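Local structure of SusD/RagB family nutrient-binding outer membrane lipoprotein (Bacteroides vulgatus, 4F7A) at residues Cys188-Ser202 with Asn229-Ile243. The protein probably binds host glycans such as mucin O-glycans at the cell surface, as a SusD-like outer membrane lipoprotein. Numbering follows the deposited sequence. Where two conformers were deposited one is given.
Sequences CNCPTASRWIKFANS and NSYGVIESSDENIQI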
# COMPACT_ATOMS: atom_id res chain seq x y z
N CYS A 188 3.07 14.01 8.54
CA CYS A 188 2.20 13.24 7.63
C CYS A 188 1.12 14.08 6.96
O CYS A 188 0.17 13.53 6.40
CB CYS A 188 1.58 12.04 8.35
SG CYS A 188 0.55 12.53 9.74
N ASN A 189 1.29 15.40 6.97
CA ASN A 189 0.33 16.36 6.37
C ASN A 189 -1.00 16.38 7.13
O ASN A 189 -2.08 16.46 6.53
CB ASN A 189 0.14 16.11 4.87
CG ASN A 189 -0.57 17.27 4.14
OD1 ASN A 189 -0.45 18.43 4.53
ND2 ASN A 189 -1.30 16.94 3.07
N CYS A 190 -0.89 16.32 8.48
CA CYS A 190 -2.02 16.52 9.39
C CYS A 190 -1.69 17.66 10.36
O CYS A 190 -1.09 17.46 11.42
CB CYS A 190 -2.37 15.24 10.15
SG CYS A 190 -3.05 13.96 9.11
N PRO A 191 -2.02 18.89 9.96
CA PRO A 191 -1.57 20.03 10.76
C PRO A 191 -2.50 20.38 11.91
O PRO A 191 -2.18 21.26 12.69
CB PRO A 191 -1.56 21.17 9.75
CG PRO A 191 -2.68 20.81 8.82
CD PRO A 191 -2.55 19.31 8.66
N THR A 192 -3.65 19.71 11.98
CA THR A 192 -4.62 19.97 13.01
C THR A 192 -5.19 18.67 13.56
O THR A 192 -5.12 17.61 12.92
CB THR A 192 -5.82 20.81 12.50
OG1 THR A 192 -6.55 20.05 11.53
CG2 THR A 192 -5.39 22.16 11.91
N ALA A 193 -5.75 18.76 14.75
CA ALA A 193 -6.47 17.62 15.36
C ALA A 193 -7.59 17.10 14.46
O ALA A 193 -7.70 15.88 14.25
CB ALA A 193 -7.00 18.01 16.74
N SER A 194 -8.38 17.99 13.88
CA SER A 194 -9.41 17.57 12.93
C SER A 194 -8.85 16.79 11.75
O SER A 194 -9.47 15.81 11.31
CB SER A 194 -10.21 18.76 12.40
OG SER A 194 -10.98 19.35 13.41
N ARG A 195 -7.68 17.17 11.24
CA ARG A 195 -7.08 16.45 10.13
C ARG A 195 -6.61 15.05 10.49
O ARG A 195 -6.68 14.14 9.67
CB ARG A 195 -5.95 17.27 9.50
CG ARG A 195 -6.43 18.52 8.75
CD ARG A 195 -6.72 18.25 7.29
NE ARG A 195 -5.49 18.05 6.52
CZ ARG A 195 -4.74 19.03 6.03
NH1 ARG A 195 -5.08 20.31 6.16
NH2 ARG A 195 -3.63 18.73 5.38
N TRP A 196 -6.16 14.86 11.72
CA TRP A 196 -5.88 13.51 12.22
C TRP A 196 -7.12 12.64 12.26
O TRP A 196 -7.07 11.47 11.89
CB TRP A 196 -5.22 13.58 13.62
CG TRP A 196 -3.75 13.87 13.56
CD1 TRP A 196 -3.16 15.09 13.73
CD2 TRP A 196 -2.69 12.94 13.32
NE1 TRP A 196 -1.79 14.97 13.61
CE2 TRP A 196 -1.48 13.66 13.36
CE3 TRP A 196 -2.64 11.56 13.06
CZ2 TRP A 196 -0.24 13.05 13.18
CZ3 TRP A 196 -1.41 10.96 12.87
CH2 TRP A 196 -0.22 11.71 12.91
N ILE A 197 -8.25 13.20 12.68
CA ILE A 197 -9.49 12.44 12.70
C ILE A 197 -9.94 12.08 11.28
O ILE A 197 -10.36 10.95 11.01
CB ILE A 197 -10.63 13.19 13.43
CG1 ILE A 197 -10.24 13.47 14.90
CG2 ILE A 197 -11.95 12.35 13.35
CD1 ILE A 197 -11.30 14.30 15.72
N LYS A 198 -9.79 13.03 10.34
CA LYS A 198 -10.06 12.75 8.92
C LYS A 198 -9.18 11.64 8.34
O LYS A 198 -9.66 10.77 7.59
CB LYS A 198 -9.94 14.05 8.13
CG LYS A 198 -10.42 13.99 6.71
CD LYS A 198 -10.19 15.31 5.98
CE LYS A 198 -10.89 16.48 6.62
NZ LYS A 198 -11.01 17.63 5.65
N PHE A 199 -7.91 11.64 8.71
CA PHE A 199 -6.98 10.55 8.43
C PHE A 199 -7.55 9.22 9.00
O PHE A 199 -7.72 8.25 8.26
CB PHE A 199 -5.60 10.93 9.03
CG PHE A 199 -4.48 9.90 8.89
CD1 PHE A 199 -4.63 8.72 8.17
CD2 PHE A 199 -3.27 10.15 9.48
CE1 PHE A 199 -3.58 7.82 8.08
CE2 PHE A 199 -2.20 9.26 9.38
CZ PHE A 199 -2.36 8.09 8.69
N ALA A 200 -7.89 9.20 10.28
CA ALA A 200 -8.47 8.00 10.91
C ALA A 200 -9.74 7.52 10.19
O ALA A 200 -9.93 6.32 9.99
CB ALA A 200 -8.80 8.26 12.39
N ASN A 201 -10.61 8.45 9.81
CA ASN A 201 -11.86 8.09 9.13
C ASN A 201 -11.58 7.45 7.77
O ASN A 201 -12.20 6.46 7.40
CB ASN A 201 -12.79 9.29 8.95
CG ASN A 201 -13.29 9.88 10.25
OD1 ASN A 201 -13.40 9.19 11.26
ND2 ASN A 201 -13.67 11.17 10.22
N SER A 202 -10.63 8.01 7.03
CA SER A 202 -10.27 7.51 5.71
C SER A 202 -9.60 6.16 5.81
O SER A 202 -9.89 5.27 5.03
CB SER A 202 -9.36 8.51 5.00
OG SER A 202 -9.98 9.78 4.96
N ASN A 229 -18.83 10.01 10.40
CA ASN A 229 -18.12 10.80 11.39
C ASN A 229 -18.07 12.25 10.90
O ASN A 229 -17.74 12.53 9.74
CB ASN A 229 -16.74 10.21 11.65
CG ASN A 229 -15.95 10.97 12.73
OD1 ASN A 229 -15.51 12.07 12.49
ND2 ASN A 229 -15.78 10.37 13.90
N SER A 230 -18.42 13.18 11.79
CA SER A 230 -18.60 14.58 11.40
C SER A 230 -17.31 15.26 10.93
O SER A 230 -17.38 16.29 10.28
CB SER A 230 -19.21 15.36 12.56
OG SER A 230 -18.30 15.37 13.64
N TYR A 231 -16.13 14.72 11.26
CA TYR A 231 -14.87 15.34 10.83
C TYR A 231 -14.53 15.08 9.35
O TYR A 231 -13.65 15.74 8.81
CB TYR A 231 -13.69 14.93 11.74
CG TYR A 231 -13.81 15.52 13.12
CD1 TYR A 231 -14.50 14.86 14.11
CD2 TYR A 231 -13.26 16.78 13.42
CE1 TYR A 231 -14.62 15.41 15.38
CE2 TYR A 231 -13.38 17.33 14.69
CZ TYR A 231 -14.08 16.63 15.66
OH TYR A 231 -14.23 17.14 16.95
N GLY A 232 -15.22 14.15 8.71
CA GLY A 232 -15.10 13.94 7.27
C GLY A 232 -14.01 12.96 6.91
O GLY A 232 -13.35 12.41 7.78
N VAL A 233 -13.85 12.74 5.59
CA VAL A 233 -12.78 11.93 5.04
C VAL A 233 -12.02 12.80 4.04
O VAL A 233 -12.48 13.89 3.68
CB VAL A 233 -13.31 10.64 4.36
CG1 VAL A 233 -13.97 9.68 5.39
CG2 VAL A 233 -14.29 10.97 3.21
N ILE A 234 -10.86 12.33 3.62
CA ILE A 234 -10.01 13.10 2.72
C ILE A 234 -10.65 13.16 1.34
O ILE A 234 -10.97 12.13 0.76
CB ILE A 234 -8.58 12.52 2.67
CG1 ILE A 234 -7.94 12.60 4.08
CG2 ILE A 234 -7.71 13.32 1.67
CD1 ILE A 234 -6.68 11.80 4.20
N GLU A 235 -10.86 14.38 0.83
CA GLU A 235 -11.50 14.62 -0.47
C GLU A 235 -10.66 15.42 -1.45
O GLU A 235 -10.89 15.35 -2.65
CB GLU A 235 -12.83 15.36 -0.24
CG GLU A 235 -13.84 14.47 0.49
CD GLU A 235 -15.19 15.13 0.71
OE1 GLU A 235 -15.37 16.28 0.32
OE2 GLU A 235 -16.08 14.47 1.28
N SER A 236 -9.69 16.18 -0.92
CA SER A 236 -8.80 17.01 -1.74
C SER A 236 -7.38 16.49 -1.67
O SER A 236 -6.90 16.15 -0.59
CB SER A 236 -8.80 18.45 -1.21
OG SER A 236 -7.77 19.21 -1.84
N SER A 237 -6.67 16.50 -2.81
CA SER A 237 -5.27 16.01 -2.85
C SER A 237 -4.34 16.83 -1.97
O SER A 237 -3.32 16.32 -1.50
CB SER A 237 -4.75 15.97 -4.28
OG SER A 237 -5.52 15.05 -5.05
N ASP A 238 -4.71 18.08 -1.70
CA ASP A 238 -3.90 18.92 -0.83
C ASP A 238 -3.83 18.35 0.59
O ASP A 238 -2.95 18.70 1.35
CB ASP A 238 -4.43 20.36 -0.81
CG ASP A 238 -4.26 21.06 -2.15
OD1 ASP A 238 -3.34 20.71 -2.92
OD2 ASP A 238 -5.07 21.97 -2.44
N GLU A 239 -4.74 17.44 0.92
CA GLU A 239 -4.80 16.82 2.26
C GLU A 239 -4.32 15.36 2.27
O GLU A 239 -4.54 14.62 3.23
CB GLU A 239 -6.23 16.95 2.84
CG GLU A 239 -6.65 18.42 3.00
CD GLU A 239 -7.86 18.64 3.91
OE1 GLU A 239 -8.65 17.71 4.16
OE2 GLU A 239 -8.05 19.79 4.33
N ASN A 240 -3.65 14.94 1.20
CA ASN A 240 -3.18 13.55 1.11
C ASN A 240 -2.24 13.27 2.30
O ASN A 240 -1.44 14.12 2.67
CB ASN A 240 -2.41 13.33 -0.20
CG ASN A 240 -3.31 13.16 -1.39
OD1 ASN A 240 -4.54 13.15 -1.25
ND2 ASN A 240 -2.70 13.06 -2.58
N ILE A 241 -2.35 12.09 2.88
CA ILE A 241 -1.41 11.66 3.92
C ILE A 241 -0.13 11.25 3.20
O ILE A 241 -0.14 10.35 2.35
CB ILE A 241 -1.95 10.49 4.76
CG1 ILE A 241 -3.35 10.83 5.32
CG2 ILE A 241 -0.95 10.11 5.87
CD1 ILE A 241 -3.49 12.17 6.11
N GLN A 242 0.97 11.90 3.56
CA GLN A 242 2.25 11.69 2.92
C GLN A 242 3.34 12.13 3.87
O GLN A 242 3.19 13.11 4.59
CB GLN A 242 2.35 12.47 1.62
CG GLN A 242 2.02 13.94 1.71
CD GLN A 242 1.94 14.58 0.33
OE1 GLN A 242 1.71 13.91 -0.65
NE2 GLN A 242 2.12 15.88 0.27
N ILE A 243 4.43 11.39 3.88
CA ILE A 243 5.50 11.58 4.87
C ILE A 243 6.59 12.52 4.39
O ILE A 243 7.14 12.34 3.29
CB ILE A 243 6.15 10.26 5.25
CG1 ILE A 243 5.12 9.27 5.80
CG2 ILE A 243 7.32 10.52 6.29
CD1 ILE A 243 4.35 9.71 7.08
O HOH W 1 -4.52 15.47 5.78
O HOH W 2 -13.25 16.39 4.00
O HOH W 3 -9.94 20.35 6.27
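Asn201 and Asn229 meet with their amide planes turned 53° apart. Asn201 ND2 gives one N-H to Gly232 O at 2.8 Å, and that oxygen lies in the amide plane of Asn201. The other goes to Asn229 OD1 at 3.1 Å and arrives from above that carbonyl plane. Tyr231 N reaches the same oxygen from the opposite face, closing an Asx turn. With alanine at Asn201, Gly232 O and Asn229 OD1 would probably lose this shared donor, and the turn would be less firmly tied to the helix. One turn back, Ile197 CD1 sits over the centre of the Tyr231 ring, a CH-pi contact of 3.5 Å to the centroid. Ser194 OG lies at the ring edge and is hydrogen-bonded to Glu179 OE2. Helix 193-210, probably part of the TPR-like helical framework of this SusD homolog, is thus lined by the chain running from helix 216-228 to strand 241-243. Along it, Ser202 OG accepts from Ile234 N. Lys198 bends at chi3 (-59°), which brings NZ to the syn lone pair of Glu239 OE1 at 2.8 Å. The Glu239 carboxylate also stacks on the Arg195 guanidinium, planes 16° apart. Glu239 OE2 lies well out of the guanidinium plane, 3.5 Å from Arg195 NH1, so this salt bridge is by charge only. Pro191 CD packs on the other guanidinium face. Further on, Ile241 lies across one face of Phe199, with CD1 also against Cys190 SG at 3.5 Å. Asn189 ND2 spends both hydrogens on Asp238 O and Asn240 O.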